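Local structure of arabinan-endo 1,5-alpha-l-arabinase (1UV4) at residues K84-Y89 and K115-V120; R35-L40 and W74-Q79; P134-D139 and T158-S163. The protein catalyses the internal cleavage of alpha-1,5-linked arabinofuranosyl units in linear and branched arabinan, a key reaction in plant cell-wall degradation. One frame throughout, in Å; residues are numbered along the deposited sequence.

Contact 1 (K84-Y89 and K115-V120); sequences KYWLYY and KDEGLV
Glu117 and Val120 reach back across one blade of the five-bladed beta-propeller to Trp86 and Tyr88. Strand 99-106 lies between the two segments, so the contact is made by side chains rising from the second and fourth strands of an antiparallel sheet and reaching over the third. Glu117 shows how. Its CB points toward 84-89, CG lies anti to the carbonyl carbon, and the chain then bends at chi2 (-82°), which brings the carboxylate up to CZ3 of the indole. CD passes 4.3 Å from Trp86 CZ3, and at the tip OE2 comes to 4.1 Å from that same CZ3, with the carboxylate plane turned 51° from the ring plane. OE2 is gripped elsewhere: it takes a hydrogen bond from a water at 2.6 Å and is also hydrogen-bonded to Ser105 OG on the strand between. The same water accepts from Lys84 NZ and Lys115 NZ, tying both amines to the carboxylate, while Trp86 NE1 is hydrogen-bonded to Tyr81 O. Deeper in, Val120 CG2 lies 3.8 Å from both CD2 and CE2 of Tyr88, with CG1 near CE2 and the side chains at about a right angle; Leu103 backs both residues. A classic beta bulge sets Glu117 and Gly118 together opposite Leu103, and Asp116 forms an Asx turn beside it. A second water joins this turn to the other segment, accepting from Tyr89 OH at 2.6 Å and donating to Asp116 OD1 at 2.8 Å.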
loop_
_atom_site.group_PDB
_atom_site.type_symbol
_atom_site.label_atom_id
_atom_site.label_comp_id
_atom_site.label_asym_id
_atom_site.label_seq_id
_atom_site.Cartn_x
_atom_site.Cartn_y
_atom_site.Cartn_z
ATOM N N LYS A 84 -10.751 7.161 -15.132
ATOM C CA LYS A 84 -9.444 7.767 -14.828
ATOM C C LYS A 84 -8.644 6.849 -13.950
ATOM O O LYS A 84 -9.190 6.056 -13.236
ATOM C CB LYS A 84 -9.591 9.079 -14.047
ATOM C CG LYS A 84 -10.104 10.217 -14.885
ATOM C CD LYS A 84 -10.134 11.506 -14.093
ATOM C CE LYS A 84 -10.759 12.641 -14.897
ATOM N NZ LYS A 84 -11.399 13.605 -13.973
ATOM N N TYR A 85 -7.326 6.975 -14.036
ATOM C CA TYR A 85 -6.423 6.436 -13.040
ATOM C C TYR A 85 -6.350 7.383 -11.866
ATOM O O TYR A 85 -6.252 8.594 -12.052
ATOM C CB TYR A 85 -5.017 6.300 -13.627
ATOM C CG TYR A 85 -4.887 5.335 -14.757
ATOM C CD1 TYR A 85 -4.859 3.971 -14.526
ATOM C CD2 TYR A 85 -4.716 5.774 -16.070
ATOM C CE1 TYR A 85 -4.709 3.075 -15.534
ATOM C CE2 TYR A 85 -4.595 4.874 -17.114
ATOM C CZ TYR A 85 -4.565 3.514 -16.840
ATOM O OH TYR A 85 -4.413 2.588 -17.837
ATOM N N TRP A 86 -6.395 6.818 -10.672
ATOM C CA TRP A 86 -6.277 7.556 -9.413
ATOM C C TRP A 86 -5.055 7.023 -8.698
ATOM O O TRP A 86 -4.967 5.828 -8.390
ATOM C CB TRP A 86 -7.531 7.388 -8.565
ATOM C CG TRP A 86 -8.752 7.722 -9.331
ATOM C CD1 TRP A 86 -9.538 6.879 -10.046
ATOM C CD2 TRP A 86 -9.302 9.015 -9.487
ATOM N NE1 TRP A 86 -10.581 7.574 -10.620
ATOM C CE2 TRP A 86 -10.439 8.904 -10.304
ATOM C CE3 TRP A 86 -8.929 10.279 -9.019
ATOM C CZ2 TRP A 86 -11.213 9.999 -10.625
ATOM C CZ3 TRP A 86 -9.676 11.367 -9.357
ATOM C CH2 TRP A 86 -10.821 11.220 -10.141
ATOM N N LEU A 87 -4.155 7.929 -8.394
ATOM C CA LEU A 87 -2.877 7.653 -7.808
ATOM C C LEU A 87 -2.809 8.321 -6.437
ATOM O O LEU A 87 -2.735 9.554 -6.375
ATOM C CB LEU A 87 -1.736 8.193 -8.730
ATOM C CG LEU A 87 -0.301 8.064 -8.201
ATOM C CD1 LEU A 87 0.035 6.606 -7.944
ATOM C CD2 LEU A 87 0.720 8.666 -9.155
ATOM N N TYR A 88 -2.947 7.531 -5.367
ATOM C CA TYR A 88 -2.772 8.037 -4.008
ATOM C C TYR A 88 -1.287 7.818 -3.658
ATOM O O TYR A 88 -0.671 6.827 -4.077
ATOM C CB TYR A 88 -3.677 7.326 -3.011
ATOM C CG TYR A 88 -5.148 7.644 -3.207
ATOM C CD1 TYR A 88 -5.924 6.941 -4.108
ATOM C CD2 TYR A 88 -5.765 8.647 -2.498
ATOM C CE1 TYR A 88 -7.257 7.236 -4.305
ATOM C CE2 TYR A 88 -7.111 8.920 -2.675
ATOM C CZ TYR A 88 -7.844 8.250 -3.602
ATOM O OH TYR A 88 -9.150 8.539 -3.767
ATOM N N TYR A 89 -0.694 8.685 -2.858
ATOM C CA TYR A 89 0.728 8.557 -2.523
ATOM C C TYR A 89 0.968 9.271 -1.186
ATOM O O TYR A 89 0.134 10.055 -0.742
ATOM C CB TYR A 89 1.603 9.125 -3.657
ATOM C CG TYR A 89 1.336 10.578 -3.854
ATOM C CD1 TYR A 89 0.312 11.015 -4.683
ATOM C CD2 TYR A 89 2.044 11.533 -3.151
ATOM C CE1 TYR A 89 0.020 12.345 -4.807
ATOM C CE2 TYR A 89 1.777 12.828 -3.258
ATOM C CZ TYR A 89 0.753 13.271 -4.091
ATOM O OH TYR A 89 0.477 14.630 -4.209
ATOM N N LYS A 115 -2.549 15.015 -13.167
ATOM C CA LYS A 115 -3.216 16.191 -12.627
ATOM C C LYS A 115 -3.181 16.125 -11.080
ATOM O O LYS A 115 -3.564 15.126 -10.481
ATOM C CB LYS A 115 -4.666 16.208 -13.062
ATOM C CG LYS A 115 -5.479 17.404 -12.573
ATOM C CD LYS A 115 -6.923 17.293 -13.071
ATOM C CE LYS A 115 -7.918 18.032 -12.169
ATOM N NZ LYS A 115 -9.308 18.089 -12.778
ATOM N N ASP A 116 -2.724 17.198 -10.461
ATOM C CA ASP A 116 -2.723 17.354 -9.018
ATOM C C ASP A 116 -4.150 17.591 -8.492
ATOM O O ASP A 116 -4.759 18.621 -8.770
ATOM C CB ASP A 116 -1.781 18.516 -8.648
ATOM C CG ASP A 116 -1.713 18.797 -7.189
ATOM O OD1 ASP A 116 -2.082 17.937 -6.364
ATOM O OD2 ASP A 116 -1.350 19.946 -6.830
ATOM N N GLU A 117 -4.656 16.610 -7.741
ATOM C CA GLU A 117 -5.952 16.712 -7.079
ATOM C C GLU A 117 -5.886 17.162 -5.632
ATOM O O GLU A 117 -6.924 17.418 -5.005
ATOM C CB GLU A 117 -6.670 15.354 -7.125
ATOM C CG GLU A 117 -6.868 14.787 -8.540
ATOM C CD GLU A 117 -8.060 15.330 -9.291
ATOM O OE1 GLU A 117 -8.865 16.122 -8.700
ATOM O OE2 GLU A 117 -8.157 15.027 -10.533
ATOM N N GLY A 118 -4.678 17.360 -5.136
ATOM C CA GLY A 118 -4.496 17.920 -3.813
ATOM C C GLY A 118 -4.572 16.936 -2.669
ATOM O O GLY A 118 -4.419 15.713 -2.778
ATOM N N LEU A 119 -4.757 17.501 -1.495
ATOM C CA LEU A 119 -4.706 16.776 -0.248
ATOM C C LEU A 119 -5.869 15.822 -0.077
ATOM O O LEU A 119 -6.996 16.212 -0.347
ATOM C CB LEU A 119 -4.692 17.766 0.922
ATOM C CG LEU A 119 -4.780 17.177 2.355
ATOM C CD1 LEU A 119 -3.524 16.512 2.693
ATOM C CD2 LEU A 119 -5.130 18.244 3.385
ATOM N N VAL A 120 -5.562 14.600 0.378
ATOM C CA VAL A 120 -6.579 13.595 0.732
ATOM C C VAL A 120 -6.837 13.623 2.258
ATOM O O VAL A 120 -7.951 13.923 2.708
ATOM C CB VAL A 120 -6.144 12.236 0.228
ATOM C CG1 VAL A 120 -7.168 11.192 0.631
ATOM C CG2 VAL A 120 -5.990 12.275 -1.287
HETATM O O HOH W 1 -10.172 15.263 -12.230
HETATM O O HOH W 2 -1.203 15.295 -6.101
#

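Contact 2 (R35-L40 and W74-Q79); sequences RGLRVL and WAPDIQ. With CA (calcium ion), chain D.
With CG anti to its carbonyl carbon (chi1 -64°) and CD1 carried on outward (chi2 164°), Leu37 has its other methyl, CD2, turned to Trp74 and Pro76. This is an interface between consecutive blades of the beta-propeller: Leu37 lies on the third strand of one blade, Trp74 and Pro76 on the first strand of the next. No hydrogen bond crosses between the segments, and the joint is apolar packing. CD2 sits 4.0 Å from the backbone N of Trp74 and 4.1 Å from Pro76 CD, with Pro76 CB equally near, so one methyl meets the pyrrolidine ring on two of its carbons. The leucine and proline side chains run past each other in opposite directions, and Leu87 and Tyr89 of the neighbouring strand 84-91 also pack on Leu37. Trp74 turns away from this joint; its indole lies nearly parallel to the ring of Phe94, near Ile132, a residue probably in contact with substrate. One residue beyond Pro76 the strand supplies the metal site. Asp77 OD1 binds the calcium ion at 2.3 Å, and Glu135 and Asp257 are its other protein ligands. The second oxygen, OD2, is held by the backbone N of Leu136, and a calcium-bound water shared with other acceptors lies 2.6 Å from OD2. Another of the metal's waters, 2.3 Å from the calcium ion, donates to Ile78 O at 2.8 Å.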
loop_
_atom_site.group_PDB
_atom_site.type_symbol
_atom_site.label_atom_id
_atom_site.label_comp_id
_atom_site.label_asym_id
_atom_site.label_seq_id
_atom_site.Cartn_x
_atom_site.Cartn_y
_atom_site.Cartn_z
ATOM N N ARG A 35 13.739 12.463 -6.230
ATOM C CA ARG A 35 12.413 13.021 -6.035
ATOM C C ARG A 35 11.356 12.127 -6.589
ATOM O O ARG A 35 11.565 11.500 -7.621
ATOM C CB ARG A 35 12.304 14.398 -6.728
ATOM C CG ARG A 35 13.262 15.440 -6.154
ATOM C CD ARG A 35 13.029 16.831 -6.750
ATOM N NE ARG A 35 14.037 17.815 -6.334
ATOM C CZ ARG A 35 15.091 18.197 -7.069
ATOM N NH1 ARG A 35 15.271 17.758 -8.313
ATOM N NH2 ARG A 35 15.971 19.075 -6.576
ATOM N N GLY A 36 10.202 12.096 -5.931
ATOM C CA GLY A 36 9.017 11.503 -6.501
ATOM C C GLY A 36 8.787 10.032 -6.255
ATOM O O GLY A 36 9.180 9.489 -5.207
ATOM N N LEU A 37 8.092 9.426 -7.213
ATOM C CA LEU A 37 7.625 8.049 -7.163
ATOM C C LEU A 37 8.291 7.257 -8.273
ATOM O O LEU A 37 8.381 7.717 -9.424
ATOM C CB LEU A 37 6.127 7.952 -7.352
ATOM C CG LEU A 37 5.347 8.608 -6.246
ATOM C CD1 LEU A 37 3.894 8.833 -6.696
ATOM C CD2 LEU A 37 5.435 7.792 -4.993
ATOM N N ARG A 38 8.714 6.036 -7.937
ATOM C CA ARG A 38 9.380 5.111 -8.855
ATOM C C ARG A 38 8.384 4.396 -9.735
ATOM O O ARG A 38 7.322 3.922 -9.259
ATOM C CB ARG A 38 10.142 4.112 -8.042
ATOM C CG ARG A 38 10.971 3.091 -8.828
ATOM C CD ARG A 38 12.089 2.527 -8.039
ATOM N NE ARG A 38 12.810 1.362 -8.555
ATOM C CZ ARG A 38 13.891 1.416 -9.302
ATOM N NH1 ARG A 38 14.366 2.571 -9.740
ATOM N NH2 ARG A 38 14.511 0.291 -9.599
ATOM N N VAL A 39 8.713 4.344 -11.033
ATOM C CA VAL A 39 7.838 3.724 -12.049
ATOM C C VAL A 39 8.645 2.714 -12.875
ATOM O O VAL A 39 9.690 3.049 -13.433
ATOM C CB VAL A 39 7.243 4.772 -13.026
ATOM C CG1 VAL A 39 6.352 4.081 -14.044
ATOM C CG2 VAL A 39 6.463 5.870 -12.244
ATOM N N LEU A 40 8.124 1.489 -12.936
ATOM C CA LEU A 40 8.675 0.410 -13.728
ATOM C C LEU A 40 7.649 -0.050 -14.779
ATOM O O LEU A 40 6.472 0.003 -14.549
ATOM C CB LEU A 40 9.014 -0.793 -12.860
ATOM C CG LEU A 40 9.939 -0.584 -11.653
ATOM C CD1 LEU A 40 10.198 -1.982 -11.054
ATOM C CD2 LEU A 40 11.226 0.038 -12.057
ATOM N N TRP A 74 6.203 8.215 -1.079
ATOM C CA TRP A 74 6.161 6.821 -0.634
ATOM C C TRP A 74 4.859 6.106 -0.934
ATOM O O TRP A 74 3.773 6.679 -0.900
ATOM C CB TRP A 74 6.359 6.655 0.902
ATOM C CG TRP A 74 7.474 7.386 1.553
ATOM C CD1 TRP A 74 8.523 8.046 0.968
ATOM C CD2 TRP A 74 7.605 7.594 2.943
ATOM N NE1 TRP A 74 9.320 8.630 1.930
ATOM C CE2 TRP A 74 8.769 8.370 3.150
ATOM C CE3 TRP A 74 6.856 7.201 4.057
ATOM C CZ2 TRP A 74 9.205 8.738 4.419
ATOM C CZ3 TRP A 74 7.327 7.581 5.324
ATOM C CH2 TRP A 74 8.460 8.330 5.473
ATOM N N ALA A 75 4.980 4.813 -1.187
ATOM C CA ALA A 75 3.860 3.881 -1.089
ATOM C C ALA A 75 2.651 4.274 -1.940
ATOM O O ALA A 75 1.562 4.495 -1.468
ATOM C CB ALA A 75 3.511 3.667 0.377
ATOM N N PRO A 76 2.896 4.372 -3.246
ATOM C CA PRO A 76 1.821 4.701 -4.180
ATOM C C PRO A 76 0.767 3.608 -4.239
ATOM O O PRO A 76 1.014 2.442 -3.962
ATOM C CB PRO A 76 2.568 4.877 -5.482
ATOM C CG PRO A 76 3.646 3.943 -5.380
ATOM C CD PRO A 76 4.163 4.076 -3.928
ATOM N N ASP A 77 -0.417 4.029 -4.655
ATOM C CA ASP A 77 -1.503 3.118 -4.860
ATOM C C ASP A 77 -2.303 3.584 -6.053
ATOM O O ASP A 77 -2.540 4.764 -6.157
ATOM C CB ASP A 77 -2.355 3.009 -3.601
ATOM C CG ASP A 77 -3.391 1.979 -3.747
ATOM O OD1 ASP A 77 -3.053 0.740 -3.697
ATOM O OD2 ASP A 77 -4.621 2.243 -3.978
ATOM N N ILE A 78 -2.687 2.659 -6.922
ATOM C CA ILE A 78 -3.333 3.059 -8.183
ATOM C C ILE A 78 -4.494 2.159 -8.519
ATOM O O ILE A 78 -4.460 0.954 -8.287
ATOM C CB ILE A 78 -2.285 3.099 -9.303
ATOM C CG1 ILE A 78 -2.839 3.821 -10.540
ATOM C CG2 ILE A 78 -1.763 1.738 -9.627
ATOM C CD1 ILE A 78 -1.782 4.147 -11.562
ATOM N N GLN A 79 -5.523 2.768 -9.084
ATOM C CA GLN A 79 -6.654 2.056 -9.655
ATOM C C GLN A 79 -7.197 2.843 -10.818
ATOM O O GLN A 79 -7.113 4.057 -10.842
ATOM C CB GLN A 79 -7.813 1.970 -8.681
ATOM C CG GLN A 79 -7.630 1.080 -7.474
ATOM C CD GLN A 79 -7.717 -0.427 -7.758
ATOM O OE1 GLN A 79 -7.028 -1.208 -7.103
ATOM N NE2 GLN A 79 -8.503 -0.814 -8.723
HETATM CA CA CA D . -4.045 -1.287 -4.097
HETATM O O HOH W 3 -5.965 0.111 -4.672
HETATM O O HOH W 4 -3.617 -0.865 -6.342
HETATM O O HOH W 5 -4.626 -2.793 -6.306
HETATM O O HOH W 6 -5.597 -3.020 -3.809
#

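Contact 3 (P134-D139 and T158-S163); sequences PELTFD and TKLDKS. With CA (calcium ion), chain D.
This is a small, partly buried contact within a single propeller blade, mostly leucine packing with a smaller water-bridged charged pair, between strands 135-138 and 155-160 with strand 144-148 running between them. Leu136 and Leu160 make the apolar part: their CD1 methyls meet end on at 3.5 Å, a tight approach, as the two side chains cross obliquely. Leu136 gets there with CG anti to the backbone N (chi1 177°), which swings its end toward Leu160 although its CB starts off to one side. Tyr88 of the preceding blade packs on both leucines, and Leu146 of the middle strand supports Leu160 from within the sheet. Nearer the surface, Asp139 OD2 stands 4.1 Å from Lys159 NZ, too far for a salt bridge. A water spans the gap, donating to OD2 at 2.6 Å and accepting weakly from NZ at 3.3 Å. The carboxylate has firmer anchors in Trp145 NE1 on OD2 and the backbone N of Asn143 on OD1. At the inner end of the strand Glu135 OE1 binds the calcium ion at 2.4 Å; Thr188 OG1 and the backbone N of Leu189 hold OE2, and a metal-bound water lies by it. These firm polar bonds all run to partners outside 158-163, whereas the attraction between Asp139 and Lys159 is probably softened by the intervening water.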
loop_
_atom_site.group_PDB
_atom_site.type_symbol
_atom_site.label_atom_id
_atom_site.label_comp_id
_atom_site.label_asym_id
_atom_site.label_seq_id
_atom_site.Cartn_x
_atom_site.Cartn_y
_atom_site.Cartn_z
ATOM N N PRO A 134 -1.488 4.699 1.514
ATOM C CA PRO A 134 -2.897 4.625 1.072
ATOM C C PRO A 134 -3.261 3.391 0.299
ATOM O O PRO A 134 -2.435 2.836 -0.415
ATOM C CB PRO A 134 -3.028 5.827 0.144
ATOM C CG PRO A 134 -1.601 6.108 -0.340
ATOM C CD PRO A 134 -0.741 5.758 0.803
ATOM N N GLU A 135 -4.527 3.020 0.391
ATOM C CA GLU A 135 -5.101 1.930 -0.357
ATOM C C GLU A 135 -6.524 2.307 -0.746
ATOM O O GLU A 135 -7.376 2.459 0.108
ATOM C CB GLU A 135 -5.115 0.677 0.535
ATOM C CG GLU A 135 -6.075 -0.425 0.158
ATOM C CD GLU A 135 -5.711 -1.181 -1.096
ATOM O OE1 GLU A 135 -4.878 -0.685 -1.901
ATOM O OE2 GLU A 135 -6.251 -2.311 -1.320
ATOM N N LEU A 136 -6.785 2.378 -2.035
ATOM C CA LEU A 136 -8.133 2.586 -2.567
ATOM C C LEU A 136 -8.783 1.212 -2.692
ATOM O O LEU A 136 -8.218 0.255 -3.254
ATOM C CB LEU A 136 -8.052 3.275 -3.940
ATOM C CG LEU A 136 -9.396 3.492 -4.630
ATOM C CD1 LEU A 136 -10.346 4.405 -3.855
ATOM C CD2 LEU A 136 -9.158 4.106 -6.022
ATOM N N THR A 137 -9.995 1.110 -2.160
ATOM C CA THR A 137 -10.755 -0.106 -2.305
ATOM C C THR A 137 -12.208 0.245 -2.628
ATOM O O THR A 137 -12.599 1.401 -2.623
ATOM C CB THR A 137 -10.601 -0.966 -1.042
ATOM O OG1 THR A 137 -11.217 -2.245 -1.237
ATOM C CG2 THR A 137 -11.294 -0.370 0.142
ATOM N N PHE A 138 -12.949 -0.774 -2.955
ATOM C CA PHE A 138 -14.356 -0.642 -3.337
ATOM C C PHE A 138 -15.200 -1.575 -2.528
ATOM O O PHE A 138 -14.842 -2.751 -2.321
ATOM C CB PHE A 138 -14.552 -0.846 -4.830
ATOM C CG PHE A 138 -13.736 0.100 -5.641
ATOM C CD1 PHE A 138 -14.209 1.366 -5.957
ATOM C CD2 PHE A 138 -12.431 -0.238 -5.990
ATOM C CE1 PHE A 138 -13.430 2.248 -6.652
ATOM C CE2 PHE A 138 -11.668 0.658 -6.667
ATOM C CZ PHE A 138 -12.150 1.885 -6.987
ATOM N N ASP A 139 -16.336 -1.055 -2.066
ATOM C CA ASP A 139 -17.216 -1.876 -1.250
ATOM C C ASP A 139 -18.140 -2.727 -2.125
ATOM O O ASP A 139 -18.018 -2.752 -3.369
ATOM C CB ASP A 139 -17.977 -1.005 -0.221
ATOM C CG ASP A 139 -18.941 -0.009 -0.854
ATOM O OD1 ASP A 139 -19.412 -0.212 -1.993
ATOM O OD2 ASP A 139 -19.349 1.010 -0.261
ATOM N N THR A 158 -11.606 5.327 5.763
ATOM C CA THR A 158 -12.643 6.305 5.534
ATOM C C THR A 158 -13.334 6.003 4.198
ATOM O O THR A 158 -12.708 5.582 3.229
ATOM C CB THR A 158 -12.071 7.747 5.534
ATOM O OG1 THR A 158 -13.105 8.699 5.266
ATOM C CG2 THR A 158 -11.021 7.914 4.448
ATOM N N LYS A 159 -14.604 6.330 4.157
ATOM C CA LYS A 159 -15.351 6.345 2.901
ATOM C C LYS A 159 -14.823 7.523 2.097
ATOM O O LYS A 159 -14.298 8.532 2.645
ATOM C CB LYS A 159 -16.860 6.469 3.138
ATOM C CG LYS A 159 -17.745 6.236 1.909
ATOM C CD LYS A 159 -19.221 6.072 2.326
ATOM C CE LYS A 159 -20.141 6.146 1.123
ATOM N NZ LYS A 159 -20.003 5.021 0.233
ATOM N N LEU A 160 -14.977 7.452 0.787
ATOM C CA LEU A 160 -14.622 8.531 -0.113
ATOM C C LEU A 160 -15.847 9.013 -0.874
ATOM O O LEU A 160 -16.743 8.253 -1.218
ATOM C CB LEU A 160 -13.576 8.062 -1.132
ATOM C CG LEU A 160 -12.209 7.673 -0.568
ATOM C CD1 LEU A 160 -11.376 6.975 -1.662
ATOM C CD2 LEU A 160 -11.478 8.844 -0.005
ATOM N N ASP A 161 -15.857 10.305 -1.205
ATOM C CA ASP A 161 -16.874 10.839 -2.080
ATOM C C ASP A 161 -16.546 10.373 -3.497
ATOM O O ASP A 161 -15.441 10.586 -3.974
ATOM C CB ASP A 161 -16.858 12.362 -1.967
ATOM C CG ASP A 161 -17.911 13.023 -2.771
ATOM O OD1 ASP A 161 -17.870 12.940 -4.022
ATOM O OD2 ASP A 161 -18.806 13.709 -2.252
ATOM N N LYS A 162 -17.508 9.760 -4.183
ATOM C CA LYS A 162 -17.196 9.119 -5.466
ATOM C C LYS A 162 -16.936 10.163 -6.557
ATOM O O LYS A 162 -16.243 9.873 -7.526
ATOM C CB LYS A 162 -18.307 8.135 -5.870
ATOM C CG LYS A 162 -19.641 8.755 -6.113
ATOM C CD LYS A 162 -20.763 7.829 -5.623
ATOM C CE LYS A 162 -21.243 6.864 -6.691
ATOM N NZ LYS A 162 -22.623 7.246 -7.182
ATOM N N SER A 163 -17.412 11.384 -6.361
ATOM C CA SER A 163 -17.194 12.449 -7.319
ATOM C C SER A 163 -15.931 13.282 -7.098
ATOM O O SER A 163 -15.528 13.964 -8.029
ATOM C CB SER A 163 -18.428 13.333 -7.420
ATOM O OG SER A 163 -18.448 14.282 -6.381
HETATM CA CA CA D . -4.045 -1.287 -4.097
HETATM O O HOH W 6 -5.597 -3.020 -3.809
HETATM O O HOH W 3 -5.965 0.111 -4.672
HETATM O O HOH W 7 -21.539 2.316 -0.762
HETATM O O HOH W 5 -4.626 -2.793 -6.306
HETATM O O HOH W 4 -3.617 -0.865 -6.342
#

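In the fold
Contacts 1 and 3 are alike in build: each joins two strands of one blade across the strand between, and each has an apolar part and a hydrated, charged part. Contact 1 is buried, contact 3 only partly, its charged pair lying toward the surface. Contact 2, also buried and closer to the centre of the chain, joins two blades instead; it has no hydrogen bond between its segments and packs through Leu37 on Pro76. Segment 74-79 lies in the sheet of contact 1, bonded to strand 84-91 as in Trp86 N to Gln79 O at 2.9 Å. Contact 3 belongs to the following blade, and segments 74-79 and 134-139 converge on one calcium ion, tying contacts 2 and 3 together.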